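PDB 6AM0: KLLA0E01827p from Kluyveromyces lactis, which probably activates mRNA decapping as a cytoplasmic member of the DCP1 family, a PH-like protein that supports the decapping enzyme rather than cutting the cap itself. Local coordinates for residues L50-V55 with N110-S115; T89-T94 with T154-V159. One frame throughout, in Å; residues are numbered along the deposited sequence.

Contact 1: L50-V55 with N110-S115; sequences LEYQGV and NPDNFS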
loop_
_atom_site.group_PDB
_atom_site.type_symbol
_atom_site.label_atom_id
_atom_site.label_comp_id
_atom_site.label_asym_id
_atom_site.label_seq_id
_atom_site.Cartn_x
_atom_site.Cartn_y
_atom_site.Cartn_z
ATOM N N LEU F 50 -25.688 14.988 -20.434
ATOM C CA LEU F 50 -25.625 16.260 -21.136
ATOM C C LEU F 50 -26.278 17.368 -20.317
ATOM O O LEU F 50 -27.024 17.121 -19.368
ATOM C CB LEU F 50 -26.301 16.163 -22.501
ATOM C CG LEU F 50 -25.511 15.439 -23.587
ATOM C CD1 LEU F 50 -26.236 15.550 -24.915
ATOM C CD2 LEU F 50 -24.113 16.016 -23.682
ATOM N N GLU F 51 -25.991 18.605 -20.711
ATOM C CA GLU F 51 -26.516 19.784 -20.023
ATOM C C GLU F 51 -27.872 20.198 -20.603
ATOM O O GLU F 51 -28.080 21.329 -21.041
ATOM C CB GLU F 51 -25.505 20.922 -20.098
ATOM C CG GLU F 51 -24.234 20.646 -19.322
ATOM C CD GLU F 51 -24.491 20.517 -17.833
ATOM O OE1 GLU F 51 -24.333 21.526 -17.112
ATOM O OE2 GLU F 51 -24.869 19.412 -17.389
ATOM N N TYR F 52 -28.807 19.249 -20.595
ATOM C CA TYR F 52 -30.171 19.497 -21.043
ATOM C C TYR F 52 -31.139 18.877 -20.047
ATOM O O TYR F 52 -30.999 17.703 -19.689
ATOM C CB TYR F 52 -30.423 18.920 -22.438
ATOM C CG TYR F 52 -29.522 19.480 -23.514
ATOM C CD1 TYR F 52 -29.632 20.800 -23.915
ATOM C CD2 TYR F 52 -28.574 18.682 -24.138
ATOM C CE1 TYR F 52 -28.820 21.315 -24.897
ATOM C CE2 TYR F 52 -27.758 19.188 -25.125
ATOM C CZ TYR F 52 -27.884 20.508 -25.501
ATOM O OH TYR F 52 -27.073 21.028 -26.484
ATOM N N GLN F 53 -32.122 19.665 -19.610
ATOM C CA GLN F 53 -33.079 19.199 -18.614
ATOM C C GLN F 53 -34.326 20.076 -18.601
ATOM O O GLN F 53 -34.224 21.301 -18.466
ATOM C CB GLN F 53 -32.436 19.194 -17.229
ATOM C CG GLN F 53 -32.849 18.030 -16.367
ATOM C CD GLN F 53 -32.277 18.123 -14.976
ATOM O OE1 GLN F 53 -31.762 19.168 -14.577
ATOM N NE2 GLN F 53 -32.358 17.030 -14.225
ATOM N N GLY F 54 -35.498 19.469 -18.723
ATOM C CA GLY F 54 -36.730 20.228 -18.699
ATOM C C GLY F 54 -37.856 19.470 -19.377
ATOM O O GLY F 54 -37.753 18.275 -19.658
ATOM N N VAL F 55 -38.943 20.206 -19.622
ATOM C CA VAL F 55 -40.115 19.621 -20.258
ATOM C C VAL F 55 -39.772 19.203 -21.677
ATOM O O VAL F 55 -39.053 19.906 -22.399
ATOM C CB VAL F 55 -41.282 20.621 -20.234
ATOM C CG1 VAL F 55 -40.822 21.982 -20.733
ATOM C CG2 VAL F 55 -42.445 20.109 -21.064
ATOM N N ASN F 110 -29.365 25.776 -19.114
ATOM C CA ASN F 110 -28.854 26.920 -19.862
ATOM C C ASN F 110 -29.817 27.238 -21.007
ATOM O O ASN F 110 -30.706 26.429 -21.299
ATOM C CB ASN F 110 -27.433 26.635 -20.360
ATOM C CG ASN F 110 -27.348 25.401 -21.230
ATOM O OD1 ASN F 110 -27.837 25.387 -22.359
ATOM N ND2 ASN F 110 -26.702 24.358 -20.717
ATOM N N PRO F 111 -29.698 28.397 -21.667
ATOM C CA PRO F 111 -30.717 28.791 -22.656
ATOM C C PRO F 111 -30.682 28.025 -23.965
ATOM O O PRO F 111 -31.459 28.362 -24.867
ATOM C CB PRO F 111 -30.411 30.276 -22.905
ATOM C CG PRO F 111 -29.590 30.704 -21.756
ATOM C CD PRO F 111 -28.783 29.513 -21.376
ATOM N N ASP F 112 -29.819 27.029 -24.128
ATOM C CA ASP F 112 -29.803 26.237 -25.351
ATOM C C ASP F 112 -30.695 25.016 -25.162
ATOM O O ASP F 112 -30.451 24.191 -24.276
ATOM C CB ASP F 112 -28.379 25.825 -25.721
ATOM C CG ASP F 112 -28.273 25.336 -27.150
ATOM O OD1 ASP F 112 -28.177 26.186 -28.062
ATOM O OD2 ASP F 112 -28.289 24.104 -27.364
ATOM N N ASN F 113 -31.732 24.909 -25.986
ATOM C CA ASN F 113 -32.689 23.820 -25.873
ATOM C C ASN F 113 -32.215 22.607 -26.657
ATOM O O ASN F 113 -31.461 22.724 -27.628
ATOM C CB ASN F 113 -34.063 24.257 -26.377
ATOM C CG ASN F 113 -34.659 25.359 -25.537
ATOM O OD1 ASN F 113 -34.695 25.269 -24.311
ATOM N ND2 ASN F 113 -35.120 26.418 -26.191
ATOM N N PHE F 114 -32.666 21.431 -26.226
ATOM C CA PHE F 114 -32.301 20.205 -26.924
ATOM C C PHE F 114 -33.261 19.974 -28.082
ATOM O O PHE F 114 -34.476 20.126 -27.935
ATOM C CB PHE F 114 -32.314 19.009 -25.978
ATOM C CG PHE F 114 -31.947 17.713 -26.641
ATOM C CD1 PHE F 114 -30.636 17.443 -26.984
ATOM C CD2 PHE F 114 -32.913 16.761 -26.916
ATOM C CE1 PHE F 114 -30.294 16.249 -27.592
ATOM C CE2 PHE F 114 -32.576 15.565 -27.524
ATOM C CZ PHE F 114 -31.264 15.310 -27.861
ATOM N N SER F 115 -32.715 19.603 -29.235
ATOM C CA SER F 115 -33.499 19.500 -30.455
ATOM C C SER F 115 -33.132 18.239 -31.215
ATOM O O SER F 115 -31.948 17.941 -31.400
ATOM C CB SER F 115 -33.279 20.723 -31.349
ATOM O OG SER F 115 -33.446 20.374 -32.711
#
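Y52 lays one face of its ring against F114, a contact that ties together the two antiparallel sheets of the PH-like (EVH1-type) fold of Dcp1. Within this chain, strand 46-53 lies at the margin of one sheet and strand 114-118 at the margin of the other. The methylene CB of F114 sits 4.0 Å from the centroid of the Y52 ring, close to the ring normal, and makes a CH-pi contact displaced toward the rim. Beside it, F114 CD1 lies 3.7 Å from Y52 CD2. The two rings meet obliquely, their planes 52° apart. With CG of F114 anti to the backbone N (chi1 180°), the phenyl group continues past the tyrosine and meets Y160 edge-to-face.

At its rim the tyrosine meets the loop that leads into strand 114-118. The carbonyl O of D112 lies in the ring plane, 3.4 Å from Y52 CE1, and the phenol OH of Y52 makes a weak hydrogen bond of 3.4 Å to D112 OD2. Ring and carboxylate are turned 44° apart. A second weak link, 3.3 Å long and well bent, runs from N110 ND2 to the carbonyl O of E51, the central residue of an inverse gamma turn.

Farther out, N107 steadies both sides: its side chain bonds to D112 O and to the N-H of Q53. Within 110-115 the loop holds its own shape through an Asx turn, in which the backbone N of D112 donates to N110 OD1 at 3.1 Å, in the carbonyl plane and on a lone pair.

Contact 2: T89-T94 with T154-V159; sequences TPHVLT and TLKKEV
Three kinds of interaction bring P90, H91 and L93 against K156 and E158, joining the loop that precedes strand 101-105 to the beta turn between strands 149-153 and 159-164. One hydrogen bond crosses between the segments: the backbone N of H91 donates to E158 OE2 at 2.9 Å, with an N-H...O angle of 158°, meeting the oxygen nearly along its C-O bond. The E158 chain runs extended from CG to place the carboxylate there. E158 OE2 also lies 3.2 Å from P90 CB, and E158 OE1 makes a weak hydrogen bond with Y160 OH.

Over the imidazole the contact is of CH-pi type. K156 CE stands 3.7 Å from the centroid of the H91 ring, 21° off its normal. A bend at chi3 (78°) turns this carbon over the imidazole, while the exact place of NZ beyond it is doubtful.

Apolar packing completes the set, with L93 CD2 at 3.6 Å from K156 CD; the leucine and lysine side chains run alongside one another, pointing opposite ways. Behind them, T154 OG1 accepts from the N of K156 in an ST turn, which helps shape the type I turn T154-K157.

One lysine thus serves both neighbours, its methylenes packing on leucine and histidine, while the carboxylate of E158 holds the loop through a main-chain N-H.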
loop_
_atom_site.group_PDB
_atom_site.type_symbol
_atom_site.label_atom_id
_atom_site.label_comp_id
_atom_site.label_asym_id
_atom_site.label_seq_id
_atom_site.Cartn_x
_atom_site.Cartn_y
_atom_site.Cartn_z
ATOM N N THR F 89 -21.013 18.997 -29.205
ATOM C CA THR F 89 -22.253 19.578 -29.681
ATOM C C THR F 89 -22.697 18.880 -30.962
ATOM O O THR F 89 -21.854 18.551 -31.804
ATOM C CB THR F 89 -22.052 21.092 -29.930
ATOM O OG1 THR F 89 -21.951 21.777 -28.674
ATOM C CG2 THR F 89 -23.178 21.702 -30.755
ATOM N N PRO F 90 -23.994 18.616 -31.130
ATOM C CA PRO F 90 -24.458 17.905 -32.329
ATOM C C PRO F 90 -24.233 18.720 -33.593
ATOM O O PRO F 90 -23.940 19.916 -33.563
ATOM C CB PRO F 90 -25.954 17.708 -32.064
ATOM C CG PRO F 90 -26.308 18.813 -31.116
ATOM C CD PRO F 90 -25.110 18.928 -30.220
ATOM N N HIS F 91 -24.384 18.045 -34.730
ATOM C CA HIS F 91 -24.315 18.723 -36.020
ATOM C C HIS F 91 -25.660 19.389 -36.275
ATOM O O HIS F 91 -26.675 18.705 -36.450
ATOM C CB HIS F 91 -23.958 17.747 -37.139
ATOM C CG HIS F 91 -23.755 18.406 -38.470
ATOM N ND1 HIS F 91 -24.780 19.014 -39.165
ATOM C CD2 HIS F 91 -22.648 18.547 -39.238
ATOM C CE1 HIS F 91 -24.311 19.505 -40.299
ATOM N NE2 HIS F 91 -23.021 19.234 -40.368
ATOM N N VAL F 92 -25.675 20.720 -36.280
ATOM C CA VAL F 92 -26.893 21.446 -36.618
ATOM C C VAL F 92 -27.194 21.217 -38.095
ATOM O O VAL F 92 -26.347 21.465 -38.959
ATOM C CB VAL F 92 -26.753 22.937 -36.295
ATOM C CG1 VAL F 92 -27.980 23.693 -36.769
ATOM C CG2 VAL F 92 -26.553 23.134 -34.800
ATOM N N LEU F 93 -28.400 20.728 -38.384
ATOM C CA LEU F 93 -28.762 20.384 -39.752
ATOM C C LEU F 93 -28.791 21.621 -40.639
ATOM O O LEU F 93 -29.315 22.672 -40.260
ATOM C CB LEU F 93 -30.127 19.696 -39.786
ATOM C CG LEU F 93 -30.253 18.273 -39.238
ATOM C CD1 LEU F 93 -31.719 17.873 -39.144
ATOM C CD2 LEU F 93 -29.490 17.299 -40.115
ATOM N N THR F 94 -28.221 21.487 -41.828
ATOM C CA THR F 94 -28.294 22.510 -42.858
ATOM C C THR F 94 -29.081 21.979 -44.048
ATOM O O THR F 94 -29.432 20.798 -44.119
ATOM C CB THR F 94 -26.894 22.951 -43.298
ATOM O OG1 THR F 94 -26.130 21.801 -43.686
ATOM C CG2 THR F 94 -26.183 23.677 -42.167
ATOM N N THR F 154 -29.953 8.971 -34.299
ATOM C CA THR F 154 -30.522 10.062 -35.077
ATOM C C THR F 154 -30.208 9.911 -36.564
ATOM O O THR F 154 -29.595 8.938 -37.012
ATOM C CB THR F 154 -30.004 11.406 -34.571
ATOM O OG1 THR F 154 -28.689 11.642 -35.094
ATOM C CG2 THR F 154 -29.942 11.416 -33.054
ATOM N N LEU F 155 -30.635 10.912 -37.339
ATOM C CA LEU F 155 -30.420 10.902 -38.781
ATOM C C LEU F 155 -28.960 11.103 -39.152
ATOM O O LEU F 155 -28.563 10.735 -40.261
ATOM C CB LEU F 155 -31.270 11.981 -39.448
ATOM C CG LEU F 155 -32.785 11.804 -39.377
ATOM C CD1 LEU F 155 -33.452 13.039 -39.927
ATOM C CD2 LEU F 155 -33.226 10.577 -40.153
ATOM N N LYS F 156 -28.159 11.689 -38.262
ATOM C CA LYS F 156 -26.726 11.834 -38.484
ATOM C C LYS F 156 -25.914 10.898 -37.597
ATOM O O LYS F 156 -24.731 11.156 -37.347
ATOM C CB LYS F 156 -26.295 13.284 -38.270
ATOM C CG LYS F 156 -27.088 14.271 -39.102
ATOM C CD LYS F 156 -26.438 15.640 -39.130
ATOM C CE LYS F 156 -25.266 15.677 -40.095
ATOM N NZ LYS F 156 -25.296 16.893 -40.958
ATOM N N LYS F 157 -26.537 9.828 -37.099
ATOM C CA LYS F 157 -25.872 8.729 -36.404
ATOM C C LYS F 157 -25.363 9.111 -35.016
ATOM O O LYS F 157 -24.561 8.378 -34.428
ATOM C CB LYS F 157 -24.725 8.159 -37.246
ATOM C CG LYS F 157 -25.143 7.712 -38.639
ATOM C CD LYS F 157 -23.932 7.576 -39.549
ATOM C CE LYS F 157 -24.333 7.590 -41.017
ATOM N NZ LYS F 157 -23.134 7.716 -41.894
ATOM N N GLU F 158 -25.796 10.244 -34.472
ATOM C CA GLU F 158 -25.610 10.492 -33.050
ATOM C C GLU F 158 -26.529 9.572 -32.254
ATOM O O GLU F 158 -27.624 9.219 -32.697
ATOM C CB GLU F 158 -25.910 11.952 -32.710
ATOM C CG GLU F 158 -25.156 12.963 -33.554
ATOM C CD GLU F 158 -25.806 14.336 -33.537
ATOM O OE1 GLU F 158 -26.969 14.446 -33.088
ATOM O OE2 GLU F 158 -25.154 15.307 -33.979
ATOM N N VAL F 159 -26.074 9.169 -31.072
ATOM C CA VAL F 159 -26.838 8.264 -30.219
ATOM C C VAL F 159 -27.099 8.958 -28.894
ATOM O O VAL F 159 -26.159 9.254 -28.146
ATOM C CB VAL F 159 -26.119 6.926 -30.002
ATOM C CG1 VAL F 159 -26.850 6.114 -28.944
ATOM C CG2 VAL F 159 -26.048 6.154 -31.307
#

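How the contacts relate
Contact 1 and contact 2 alternate along the chain, their segments interleaving in the order 50-55, 89-94, 110-115, 154-159. Their centres lie 16 Å apart and their nearest atoms about 5 Å apart, without touching. Y160, on strand 159-164 and next in the chain after 154-159, connects them: its ring meets F114 of contact 1, and in contact 2 it packs on P90 and bonds weakly to E158. Contact 1 bridges the margins that the two sheets have within this chain, whereas contact 2 pins a long loop on the surface. Each has residues next to another protein chain of the assembly. The bound peptide packs on Q53 and V159, which lie in the segments but not among the touching residues.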